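Local coordinates for putative iron binding protein (Bordetella pertussis Tohama I, PDB 1Y9U) that binds ferric iron through tyrosine side chains and probably serves as the periplasmic solute-binding protein of an iron-uptake system, at residues D69-G74 against G97-L102; K113-D118 against P128-K133; G202-A207 against D218-V223; V262-Q267 against A281-D286. All coordinates share one frame; numbering follows the deposited sequence.

How the contacts relate
All four contacts lie in series along the chain; none nests in or crosses another. Contact 1 closes 22 residues between the end of helix 64-72 and the lead-in to strand 100-112. That long strand leads into contact 2, which folds the loop before strand 134-135 on itself. Contact 3 then joins helix 198-206 to strand 220-223, next to 100-112 in the same sheet, and touches contact 2, where K221 NZ bonds L115 O. Contact 4 fits helix 264-273 against the loop before helix 287-291. It meets contact 1 through Q267 NE2 and L102 O, and contact 3 through N206 ND2 and D286 OD2. Contacts 1 and 2 lie on opposite sides of the chain's centre.

Contact 1: residues D69-G74 against G97-L102; sequences DLVNGG and GSWYAL
A 2.8 Å hydrogen bond from G73 N to D69 O closes the last turn of helix 64-72, the turn that sets V71 against S98 and W99. One methyl of the valine does most of the work. V71 CG2 lies 3.8 Å from the backbone oxygen S98 O and 3.9 Å from W99 CD1, meeting the indole obliquely at its pyrrole part while the two side chains cross at about a right angle. V71 holds CG1 anti to its own N (chi1 175°), which leaves CG2 beside that N and directed at the tryptophan; V71 CG1 faces S98 CB at 4.4 Å. A branched residue suits this partly exposed place, where one methyl can turn to the tryptophan and the other to S98. The large W99 also reaches I64 and I68 of the same helix and I239 of strand 237-245. S98 turns its hydroxyl elsewhere, to A95 O. Beyond V71 the helix stops at two glycines: G73 has no side chain to press on D69 O, and G74 takes a positive phi of 83° easily while G74 N bonds V71 O at 3.2 Å. The result is a helix ended by a Schellman motif and packed against the loop residues just before strand 100-112, within the alpha/beta architecture of a periplasmic binding protein.

Contact 2: residues K113-D118 against P128-K133; sequences KDLKLD and PKWKGK
W130 reaches over with the six-membered end of its indole to two leucine methyls, L117 meeting the ring at CH2 and L115 along its CH2-CZ3 side. W130 CH2 lies 4.0 Å from L115 CD2 and 4.2 Å from L117 CD2, and both methyls approach obliquely, from the direction opposite to the indole. The leucines stand two residues apart, and each swings CG away from its backbone nitrogen (chi1 -155° in L115, -168° in L117), so both can lean the same way. I193 of strand 193-197 touches all three residues, so this small apolar cluster fastens the two ends of the loop joining strands 100-112 and 134-135 to the sheet of the periplasmic-binding-protein fold. A flat, wide side chain is apt here because it spans a broad gap: L117 CA and W130 CA are 12.4 Å apart. K129 lays CG against one face of the indole, toward the rim. The chain makes a type II turn, with K133 N bonded to W130 O at 2.9 Å and G132 at phi 81°, a conformation glycine adopts without strain. In 113-118, K113 NZ forms a 2.8 Å salt bridge with D114 OD2, on the syn side of the carboxylate but tilted out of its plane.

Contact 3: residues G202-A207 against D218-V223; sequences GHMKNA and DAIKVV
This is a helix-to-strand contact, made where the C-terminal turn of helix 198-206 faces the start of strand 220-223, and a lysine ammonium is its chief link. K205 NZ donates to I220 O at 2.8 Å, with a C=O...N angle of 164°, so the nitrogen arrives almost end-on to the carbonyl. The lysine chain runs extended until chi4 (-78°), where the final bend swings NZ onto that oxygen. G217 O accepts a second bond from the ammonium, and a water takes a third, 2.9 Å from K205 NZ. The same water donates to D218 OD1 at 2.7 Å, coupling two opposite charges whose atoms K205 NZ and D218 OD1 stay 5.2 Å apart; the carboxylate has its direct salt bridge with R214. A long, flexible cation suits a place where carbonyls and a carboxylate gather. Deeper in, M204 CE meets I220 CD1 at 4.4 Å, a loose apolar touch. At the helix end, N206 N and N206 ND2 grip G202 O from opposite faces of its plane. M204 also lies about 4 Å, side chain to side chain, from Y200, which binds ferric iron in this protein, placing the contact close to the iron site, which holds no metal in this chain. Helix 179-187 packs on M204 and I220, V288 of helix 287-291 touches K205, and strand 220-223 runs antiparallel to 100-112.

Contact 4: residues V262-Q267 against A281-D286; sequences VSEPAQ and AGVKLD
Water-mediated bonds make the polar part of this contact, with E264 on one side and the backbone of 281-284 on the other. E264 OE1 accepts from water 3 at 2.7 Å, and that water accepts in turn from K284 N at 3.0 Å. On the other oxygen, water 2 can join E264 OE2 to A281 O, and water 4 can join it to G282 O, the latter link weak; both waters have more acceptors near them than protons to give. Water fits here, since the carboxylate, probably charged, and the carbonyl are both acceptors, E264 OE1 lying 3.6 Å from G282 O. The glutamate reaches the loop with its chain stretched straight out from the backbone (chi1 179°). G282 has a positive phi of 76°, which glycine tolerates well.

Apolar packing centres on V283. V283 CG2 touches Q267 CB at 4.0 Å and E264 CG at 4.2 Å, so the compact valine sits against residues one helical turn apart. The polar end of Q267 is used elsewhere: NE2 donates to L261 O and L102 O, and OE1 accepts from R280 N.

A weak capping bond begins the helix. S263 is the N-cap, S263 OG receiving it from A266 N at 3.4 Å while also hydrogen-bonded with Y260 O, and an acidic residue directly after it probably suits the helix dipole.

Helix 264-273 thus lies beside the loop running from strand 277-278, whose P278 touches Q267 and V283, to helix 287-291, weakly capped by D286 at its N terminus.

Contact 1: residues D69-G74 against G97-L102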
loop_
_atom_site.group_PDB
_atom_site.type_symbol
_atom_site.label_atom_id
_atom_site.label_comp_id
_atom_site.label_asym_id
_atom_site.label_seq_id
_atom_site.Cartn_x
_atom_site.Cartn_y
_atom_site.Cartn_z
ATOM N N ASP A 69 -3.769 -9.122 -10.999
ATOM C CA ASP A 69 -5.011 -9.449 -11.691
ATOM C C ASP A 69 -5.036 -8.845 -13.096
ATOM O O ASP A 69 -5.554 -9.464 -14.028
ATOM C CB ASP A 69 -6.233 -8.991 -10.890
ATOM C CG ASP A 69 -6.551 -9.913 -9.720
ATOM O OD1 ASP A 69 -7.507 -9.598 -8.985
ATOM O OD2 ASP A 69 -5.893 -10.935 -9.442
ATOM N N LEU A 70 -4.494 -7.636 -13.262
ATOM C CA LEU A 70 -4.410 -7.034 -14.597
ATOM C C LEU A 70 -3.492 -7.849 -15.502
ATOM O O LEU A 70 -3.819 -8.099 -16.665
ATOM C CB LEU A 70 -3.891 -5.594 -14.537
ATOM C CG LEU A 70 -4.746 -4.584 -13.781
ATOM C CD1 LEU A 70 -4.008 -3.264 -13.623
ATOM C CD2 LEU A 70 -6.090 -4.376 -14.460
ATOM N N VAL A 71 -2.359 -8.285 -14.965
ATOM C CA VAL A 71 -1.369 -9.042 -15.732
ATOM C C VAL A 71 -1.966 -10.389 -16.128
ATOM O O VAL A 71 -1.960 -10.764 -17.308
ATOM C CB VAL A 71 -0.046 -9.201 -14.951
ATOM C CG1 VAL A 71 0.932 -10.097 -15.705
ATOM C CG2 VAL A 71 0.567 -7.822 -14.714
ATOM N N ASN A 72 -2.516 -11.093 -15.144
ATOM C CA ASN A 72 -3.134 -12.394 -15.386
ATOM C C ASN A 72 -4.377 -12.291 -16.272
ATOM O O ASN A 72 -4.705 -13.240 -17.006
ATOM C CB ASN A 72 -3.485 -13.087 -14.065
ATOM C CG ASN A 72 -2.266 -13.571 -13.310
ATOM O OD1 ASN A 72 -2.351 -13.879 -12.119
ATOM N ND2 ASN A 72 -1.120 -13.632 -13.985
ATOM N N GLY A 73 -5.050 -11.143 -16.234
ATOM C CA GLY A 73 -6.229 -10.893 -17.044
ATOM C C GLY A 73 -5.964 -10.501 -18.493
ATOM O O GLY A 73 -6.918 -10.283 -19.255
ATOM N N GLY A 74 -4.687 -10.358 -18.858
ATOM C CA GLY A 74 -4.257 -10.170 -20.241
ATOM C C GLY A 74 -4.325 -8.756 -20.787
ATOM O O GLY A 74 -4.308 -8.555 -22.010
ATOM N N GLY A 97 9.335 -6.463 -16.936
ATOM C CA GLY A 97 8.650 -5.191 -16.959
ATOM C C GLY A 97 7.153 -5.324 -17.086
ATOM O O GLY A 97 6.524 -4.494 -17.705
ATOM N N SER A 98 6.573 -6.321 -16.422
ATOM C CA SER A 98 5.137 -6.534 -16.466
ATOM C C SER A 98 4.282 -5.579 -15.573
ATOM O O SER A 98 3.150 -5.252 -15.910
ATOM C CB SER A 98 4.832 -8.001 -16.124
ATOM O OG SER A 98 5.416 -8.368 -14.875
ATOM N N TRP A 99 4.811 -5.185 -14.423
ATOM C CA TRP A 99 4.183 -4.206 -13.520
ATOM C C TRP A 99 5.284 -3.629 -12.645
ATOM O O TRP A 99 6.330 -4.237 -12.475
ATOM C CB TRP A 99 3.089 -4.832 -12.625
ATOM C CG TRP A 99 3.554 -5.986 -11.822
ATOM C CD1 TRP A 99 3.476 -7.308 -12.158
ATOM C CD2 TRP A 99 4.163 -5.943 -10.533
ATOM N NE1 TRP A 99 4.042 -8.080 -11.180
ATOM C CE2 TRP A 99 4.458 -7.271 -10.158
ATOM C CE3 TRP A 99 4.514 -4.912 -9.650
ATOM C CZ2 TRP A 99 5.079 -7.589 -8.952
ATOM C CZ3 TRP A 99 5.141 -5.231 -8.463
ATOM C CH2 TRP A 99 5.426 -6.558 -8.128
ATOM N N TYR A 100 5.034 -2.451 -12.102
ATOM C CA TYR A 100 6.012 -1.743 -11.302
ATOM C C TYR A 100 5.355 -1.025 -10.123
ATOM O O TYR A 100 4.363 -0.337 -10.320
ATOM C CB TYR A 100 6.676 -0.678 -12.164
ATOM C CG TYR A 100 7.590 -1.207 -13.220
ATOM C CD1 TYR A 100 7.121 -1.476 -14.493
ATOM C CD2 TYR A 100 8.934 -1.407 -12.945
ATOM C CE1 TYR A 100 8.003 -1.970 -15.477
ATOM C CE2 TYR A 100 9.802 -1.883 -13.905
ATOM C CZ TYR A 100 9.342 -2.153 -15.143
ATOM O OH TYR A 100 10.246 -2.593 -16.082
ATOM N N ALA A 101 5.910 -1.170 -8.919
ATOM C CA ALA A 101 5.489 -0.344 -7.783
ATOM C C ALA A 101 5.875 1.107 -8.001
ATOM O O ALA A 101 6.929 1.405 -8.546
ATOM C CB ALA A 101 6.101 -0.843 -6.479
ATOM N N LEU A 102 4.993 1.997 -7.559
ATOM C CA LEU A 102 5.206 3.442 -7.549
ATOM C C LEU A 102 5.249 4.048 -6.156
ATOM O O LEU A 102 5.872 5.100 -5.978
ATOM C CB LEU A 102 4.125 4.138 -8.374
ATOM C CG LEU A 102 4.066 3.772 -9.860
ATOM C CD1 LEU A 102 2.906 4.513 -10.512
ATOM C CD2 LEU A 102 5.359 4.105 -10.595
#

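Contact 2: residues K113-D118 against P128-K133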
loop_
_atom_site.group_PDB
_atom_site.type_symbol
_atom_site.label_atom_id
_atom_site.label_comp_id
_atom_site.label_asym_id
_atom_site.label_seq_id
_atom_site.Cartn_x
_atom_site.Cartn_y
_atom_site.Cartn_z
ATOM N N LYS A 113 1.186 7.343 22.735
ATOM C CA LYS A 113 2.392 8.126 22.537
ATOM C C LYS A 113 3.485 7.944 23.597
ATOM O O LYS A 113 4.655 8.114 23.291
ATOM C CB LYS A 113 2.051 9.612 22.408
ATOM C CG LYS A 113 1.504 10.221 23.702
ATOM C CD LYS A 113 0.960 11.623 23.489
ATOM C CE LYS A 113 0.392 12.229 24.766
ATOM N NZ LYS A 113 1.469 12.557 25.757
ATOM N N ASP A 114 3.109 7.600 24.815
ATOM C CA ASP A 114 4.092 7.447 25.892
ATOM C C ASP A 114 4.363 6.016 26.324
ATOM O O ASP A 114 5.096 5.776 27.277
ATOM C CB ASP A 114 3.648 8.246 27.111
ATOM C CG ASP A 114 3.590 9.726 26.834
ATOM O OD1 ASP A 114 4.591 10.254 26.297
ATOM O OD2 ASP A 114 2.584 10.406 27.132
ATOM N N LEU A 115 3.806 5.044 25.616
ATOM C CA LEU A 115 4.077 3.644 25.940
ATOM C C LEU A 115 5.542 3.346 25.684
ATOM O O LEU A 115 6.111 3.776 24.697
ATOM C CB LEU A 115 3.180 2.739 25.086
ATOM C CG LEU A 115 2.853 1.354 25.628
ATOM C CD1 LEU A 115 1.900 1.477 26.802
ATOM C CD2 LEU A 115 2.215 0.496 24.556
ATOM N N LYS A 116 6.161 2.597 26.583
ATOM C CA LYS A 116 7.538 2.201 26.409
ATOM C C LYS A 116 7.578 0.989 25.484
ATOM O O LYS A 116 7.372 -0.142 25.904
ATOM C CB LYS A 116 8.196 1.889 27.765
ATOM C CG LYS A 116 9.307 2.869 28.119
ATOM C CD LYS A 116 8.828 4.313 28.235
ATOM C CE LYS A 116 10.008 5.272 28.437
ATOM N NZ LYS A 116 9.977 6.468 27.533
ATOM N N LEU A 117 7.814 1.268 24.211
ATOM C CA LEU A 117 7.810 0.277 23.144
ATOM C C LEU A 117 8.571 0.894 21.971
ATOM O O LEU A 117 8.044 1.798 21.314
ATOM C CB LEU A 117 6.372 -0.073 22.768
ATOM C CG LEU A 117 6.163 -1.290 21.867
ATOM C CD1 LEU A 117 6.690 -2.568 22.515
ATOM C CD2 LEU A 117 4.683 -1.471 21.531
ATOM N N ASP A 118 9.806 0.433 21.757
ATOM C CA ASP A 118 10.758 1.012 20.798
ATOM C C ASP A 118 10.767 0.272 19.473
ATOM O O ASP A 118 11.135 0.836 18.439
ATOM C CB ASP A 118 12.200 0.976 21.369
ATOM C CG ASP A 118 12.402 1.926 22.543
ATOM O OD1 ASP A 118 11.646 2.920 22.665
ATOM O OD2 ASP A 118 13.312 1.764 23.382
ATOM N N PRO A 128 0.326 -12.992 24.931
ATOM C CA PRO A 128 -0.747 -12.927 25.915
ATOM C C PRO A 128 -0.815 -11.618 26.745
ATOM O O PRO A 128 -1.888 -11.237 27.207
ATOM C CB PRO A 128 -0.429 -14.148 26.802
ATOM C CG PRO A 128 0.196 -15.083 25.902
ATOM C CD PRO A 128 1.065 -14.263 25.016
ATOM N N LYS A 129 0.301 -10.923 26.884
ATOM C CA LYS A 129 0.301 -9.717 27.708
ATOM C C LYS A 129 -0.465 -8.571 27.065
ATOM O O LYS A 129 -0.817 -7.624 27.753
ATOM C CB LYS A 129 1.702 -9.253 28.004
ATOM C CG LYS A 129 2.376 -8.542 26.881
ATOM C CD LYS A 129 3.798 -8.272 27.258
ATOM C CE LYS A 129 4.629 -7.867 26.078
ATOM N NZ LYS A 129 6.026 -7.618 26.547
ATOM N N TRP A 130 -0.744 -8.658 25.765
ATOM C CA TRP A 130 -1.517 -7.633 25.084
ATOM C C TRP A 130 -3.022 -7.866 25.176
ATOM O O TRP A 130 -3.800 -7.150 24.532
ATOM C CB TRP A 130 -1.063 -7.485 23.620
ATOM C CG TRP A 130 0.338 -7.011 23.481
ATOM C CD1 TRP A 130 1.393 -7.669 22.904
ATOM C CD2 TRP A 130 0.845 -5.731 23.893
ATOM N NE1 TRP A 130 2.522 -6.884 22.940
ATOM C CE2 TRP A 130 2.215 -5.694 23.553
ATOM C CE3 TRP A 130 0.270 -4.603 24.522
ATOM C CZ2 TRP A 130 3.026 -4.580 23.821
ATOM C CZ3 TRP A 130 1.076 -3.495 24.777
ATOM C CH2 TRP A 130 2.439 -3.500 24.433
ATOM N N LYS A 131 -3.483 -8.811 26.012
ATOM C CA LYS A 131 -4.902 -9.102 26.056
ATOM C C LYS A 131 -5.699 -7.862 26.452
ATOM O O LYS A 131 -5.383 -7.186 27.446
ATOM C CB LYS A 131 -5.226 -10.262 27.011
ATOM C CG LYS A 131 -6.648 -10.690 26.823
ATOM C CD LYS A 131 -7.086 -11.899 27.538
ATOM C CE LYS A 131 -8.555 -12.121 27.212
ATOM N NZ LYS A 131 -9.127 -13.296 27.911
ATOM N N GLY A 132 -6.718 -7.562 25.668
ATOM C CA GLY A 132 -7.590 -6.436 25.936
ATOM C C GLY A 132 -7.011 -5.113 25.483
ATOM O O GLY A 132 -7.631 -4.080 25.733
ATOM N N LYS A 133 -5.868 -5.133 24.792
ATOM C CA LYS A 133 -5.107 -3.915 24.524
ATOM C C LYS A 133 -4.865 -3.622 23.041
ATOM O O LYS A 133 -4.181 -2.659 22.715
ATOM C CB LYS A 133 -3.766 -3.934 25.258
ATOM C CG LYS A 133 -3.890 -3.969 26.776
ATOM C CD LYS A 133 -2.530 -4.012 27.436
ATOM C CE LYS A 133 -2.643 -3.743 28.948
ATOM N NZ LYS A 133 -1.313 -3.704 29.623
#

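Contact 3: residues G202-A207 against D218-V223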
loop_
_atom_site.group_PDB
_atom_site.type_symbol
_atom_site.label_atom_id
_atom_site.label_comp_id
_atom_site.label_asym_id
_atom_site.label_seq_id
_atom_site.Cartn_x
_atom_site.Cartn_y
_atom_site.Cartn_z
ATOM N N GLY A 202 0.299 10.030 8.554
ATOM C CA GLY A 202 0.652 11.200 7.766
ATOM C C GLY A 202 -0.528 12.152 7.648
ATOM O O GLY A 202 -0.381 13.358 7.864
ATOM N N HIS A 203 -1.722 11.647 7.338
ATOM C CA HIS A 203 -2.916 12.481 7.262
ATOM C C HIS A 203 -3.257 13.091 8.604
ATOM O O HIS A 203 -3.470 14.291 8.699
ATOM C CB HIS A 203 -4.097 11.664 6.750
ATOM C CG HIS A 203 -4.040 11.380 5.278
ATOM N ND1 HIS A 203 -4.307 12.341 4.326
ATOM C CD2 HIS A 203 -3.730 10.257 4.598
ATOM C CE1 HIS A 203 -4.160 11.819 3.125
ATOM N NE2 HIS A 203 -3.808 10.557 3.261
ATOM N N MET A 204 -3.320 12.286 9.648
ATOM C CA MET A 204 -3.790 12.783 10.925
ATOM C C MET A 204 -2.857 13.805 11.576
ATOM O O MET A 204 -3.316 14.835 12.074
ATOM C CB MET A 204 -4.051 11.632 11.875
ATOM C CG MET A 204 -5.250 10.749 11.471
ATOM S SD MET A 204 -5.626 9.424 12.656
ATOM C CE MET A 204 -4.292 8.298 12.322
ATOM N N LYS A 205 -1.563 13.521 11.568
ATOM C CA LYS A 205 -0.593 14.406 12.202
ATOM C C LYS A 205 -0.394 15.699 11.422
ATOM O O LYS A 205 -0.022 16.728 12.010
ATOM C CB LYS A 205 0.734 13.701 12.460
ATOM C CG LYS A 205 0.667 12.669 13.563
ATOM C CD LYS A 205 2.014 12.022 13.861
ATOM C CE LYS A 205 1.986 11.066 15.085
ATOM N NZ LYS A 205 2.019 11.783 16.386
ATOM N N ASN A 206 -0.668 15.665 10.113
ATOM C CA ASN A 206 -0.624 16.879 9.302
ATOM C C ASN A 206 -1.925 17.671 9.328
ATOM O O ASN A 206 -1.976 18.786 8.788
ATOM C CB ASN A 206 -0.228 16.554 7.858
ATOM C CG ASN A 206 1.252 16.420 7.682
ATOM O OD1 ASN A 206 2.007 17.377 7.910
ATOM N ND2 ASN A 206 1.698 15.237 7.274
ATOM N N ALA A 207 -2.964 17.115 9.940
ATOM C CA ALA A 207 -4.210 17.854 10.098
ATOM C C ALA A 207 -3.996 19.030 11.047
ATOM O O ALA A 207 -3.136 19.012 11.928
ATOM C CB ALA A 207 -5.337 16.946 10.585
ATOM N N ASP A 218 -2.125 13.210 17.421
ATOM C CA ASP A 218 -1.272 13.608 18.531
ATOM C C ASP A 218 -1.223 12.524 19.616
ATOM O O ASP A 218 -0.267 12.489 20.403
ATOM C CB ASP A 218 -1.749 14.909 19.170
ATOM C CG ASP A 218 -1.320 16.139 18.438
ATOM O OD1 ASP A 218 -0.664 16.085 17.370
ATOM O OD2 ASP A 218 -1.622 17.267 18.904
ATOM N N ALA A 219 -2.231 11.653 19.670
ATOM C CA ALA A 219 -2.327 10.655 20.724
ATOM C C ALA A 219 -1.385 9.468 20.537
ATOM O O ALA A 219 -1.201 8.695 21.483
ATOM C CB ALA A 219 -3.736 10.140 20.796
ATOM N N ILE A 220 -0.814 9.308 19.338
ATOM C CA ILE A 220 -0.099 8.110 18.955
ATOM C C ILE A 220 1.283 8.413 18.406
ATOM O O ILE A 220 1.612 9.523 17.993
ATOM C CB ILE A 220 -0.900 7.256 17.909
ATOM C CG1 ILE A 220 -1.101 7.986 16.572
ATOM C CG2 ILE A 220 -2.242 6.844 18.495
ATOM C CD1 ILE A 220 -1.425 7.044 15.423
ATOM N N LYS A 221 2.083 7.367 18.385
ATOM C CA LYS A 221 3.314 7.304 17.639
ATOM C C LYS A 221 3.300 6.034 16.790
ATOM O O LYS A 221 2.498 5.121 17.014
ATOM C CB LYS A 221 4.536 7.303 18.556
ATOM C CG LYS A 221 4.638 6.109 19.502
ATOM C CD LYS A 221 5.801 6.240 20.486
ATOM C CE LYS A 221 5.731 5.147 21.498
ATOM N NZ LYS A 221 6.814 5.285 22.513
ATOM N N VAL A 222 4.186 5.991 15.812
ATOM C CA VAL A 222 4.343 4.836 14.946
ATOM C C VAL A 222 5.570 4.026 15.358
ATOM O O VAL A 222 6.666 4.565 15.558
ATOM C CB VAL A 222 4.477 5.276 13.472
ATOM C CG1 VAL A 222 4.988 4.156 12.586
ATOM C CG2 VAL A 222 3.150 5.785 12.959
ATOM N N VAL A 223 5.372 2.722 15.463
ATOM C CA VAL A 223 6.470 1.762 15.506
ATOM C C VAL A 223 6.251 0.841 14.310
ATOM O O VAL A 223 5.166 0.283 14.155
ATOM C CB VAL A 223 6.495 0.968 16.833
ATOM C CG1 VAL A 223 7.528 -0.132 16.790
ATOM C CG2 VAL A 223 6.783 1.903 17.981
HETATM O O HOH W 1 1.262 14.608 16.227
#

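Contact 4: residues V262-Q267 against A281-D286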
loop_
_atom_site.group_PDB
_atom_site.type_symbol
_atom_site.label_atom_id
_atom_site.label_comp_id
_atom_site.label_asym_id
_atom_site.label_seq_id
_atom_site.Cartn_x
_atom_site.Cartn_y
_atom_site.Cartn_z
ATOM N N VAL A 262 8.461 7.362 -11.926
ATOM C CA VAL A 262 9.534 6.968 -10.988
ATOM C C VAL A 262 10.715 7.942 -10.927
ATOM O O VAL A 262 11.683 7.691 -10.214
ATOM C CB VAL A 262 10.040 5.530 -11.243
ATOM C CG1 VAL A 262 8.855 4.572 -11.160
ATOM C CG2 VAL A 262 10.811 5.421 -12.542
ATOM N N SER A 263 10.613 9.072 -11.632
ATOM C CA SER A 263 11.609 10.133 -11.559
ATOM C C SER A 263 11.551 10.793 -10.183
ATOM O O SER A 263 10.534 10.713 -9.482
ATOM C CB SER A 263 11.374 11.172 -12.660
ATOM O OG SER A 263 10.275 12.035 -12.382
ATOM N N GLU A 264 12.640 11.427 -9.760
ATOM C CA GLU A 264 12.658 12.044 -8.448
ATOM C C GLU A 264 11.577 13.130 -8.296
ATOM O O GLU A 264 10.825 13.106 -7.321
ATOM C CB GLU A 264 14.042 12.574 -8.040
ATOM C CG GLU A 264 13.982 13.219 -6.667
ATOM C CD GLU A 264 15.308 13.522 -6.004
ATOM O OE1 GLU A 264 15.286 14.311 -5.021
ATOM O OE2 GLU A 264 16.357 12.962 -6.412
ATOM N N PRO A 265 11.451 14.086 -9.213
ATOM C CA PRO A 265 10.406 15.105 -9.060
ATOM C C PRO A 265 8.989 14.512 -8.956
ATOM O O PRO A 265 8.192 14.949 -8.104
ATOM C CB PRO A 265 10.583 15.985 -10.304
ATOM C CG PRO A 265 11.980 15.799 -10.682
ATOM C CD PRO A 265 12.275 14.347 -10.409
ATOM N N ALA A 266 8.668 13.526 -9.779
ATOM C CA ALA A 266 7.327 12.964 -9.753
ATOM C C ALA A 266 7.114 12.183 -8.470
ATOM O O ALA A 266 6.076 12.274 -7.864
ATOM C CB ALA A 266 7.097 12.056 -10.942
ATOM N N GLN A 267 8.099 11.396 -8.072
ATOM C CA GLN A 267 7.983 10.581 -6.866
ATOM C C GLN A 267 7.787 11.424 -5.645
ATOM O O GLN A 267 7.049 11.011 -4.738
ATOM C CB GLN A 267 9.236 9.723 -6.700
ATOM C CG GLN A 267 9.255 8.490 -7.599
ATOM C CD GLN A 267 8.471 7.360 -6.978
ATOM O OE1 GLN A 267 8.837 6.906 -5.912
ATOM N NE2 GLN A 267 7.385 6.938 -7.615
ATOM N N ALA A 281 14.684 5.538 -4.186
ATOM C CA ALA A 281 15.595 5.958 -3.126
ATOM C C ALA A 281 15.943 7.451 -3.237
ATOM O O ALA A 281 16.034 7.995 -4.343
ATOM C CB ALA A 281 16.883 5.139 -3.194
ATOM N N GLY A 282 16.180 8.101 -2.106
ATOM C CA GLY A 282 16.665 9.456 -2.090
ATOM C C GLY A 282 15.659 10.523 -2.408
ATOM O O GLY A 282 16.017 11.618 -2.818
ATOM N N VAL A 283 14.387 10.221 -2.212
ATOM C CA VAL A 283 13.310 11.172 -2.381
ATOM C C VAL A 283 12.923 11.812 -1.048
ATOM O O VAL A 283 12.771 11.118 -0.039
ATOM C CB VAL A 283 12.093 10.479 -3.006
ATOM C CG1 VAL A 283 10.880 11.376 -3.021
ATOM C CG2 VAL A 283 12.447 10.026 -4.412
ATOM N N LYS A 284 12.802 13.131 -1.061
ATOM C CA LYS A 284 12.412 13.880 0.133
ATOM C C LYS A 284 11.046 13.406 0.606
ATOM O O LYS A 284 10.080 13.372 -0.164
ATOM C CB LYS A 284 12.364 15.380 -0.153
ATOM C CG LYS A 284 11.933 16.237 1.032
ATOM C CD LYS A 284 13.034 16.465 2.029
ATOM C CE LYS A 284 12.673 17.600 3.009
ATOM N NZ LYS A 284 13.871 18.207 3.677
ATOM N N LEU A 285 10.987 13.059 1.888
ATOM C CA LEU A 285 9.759 12.592 2.500
ATOM C C LEU A 285 9.001 13.735 3.153
ATOM O O LEU A 285 9.595 14.709 3.626
ATOM C CB LEU A 285 10.087 11.584 3.605
ATOM C CG LEU A 285 10.925 10.360 3.206
ATOM C CD1 LEU A 285 11.287 9.543 4.442
ATOM C CD2 LEU A 285 10.220 9.482 2.196
ATOM N N ASP A 286 7.684 13.581 3.215
ATOM C CA ASP A 286 6.884 14.413 4.121
ATOM C C ASP A 286 7.491 14.356 5.526
ATOM O O ASP A 286 7.918 13.302 5.982
ATOM C CB ASP A 286 5.452 13.921 4.178
ATOM C CG ASP A 286 4.663 14.655 5.201
ATOM O OD1 ASP A 286 4.342 15.834 4.953
ATOM O OD2 ASP A 286 4.390 14.134 6.298
HETATM O O HOH W 2 16.459 10.014 -6.158
HETATM O O HOH W 3 13.004 14.721 -3.573
HETATM O O HOH W 4 18.457 12.179 -5.141
#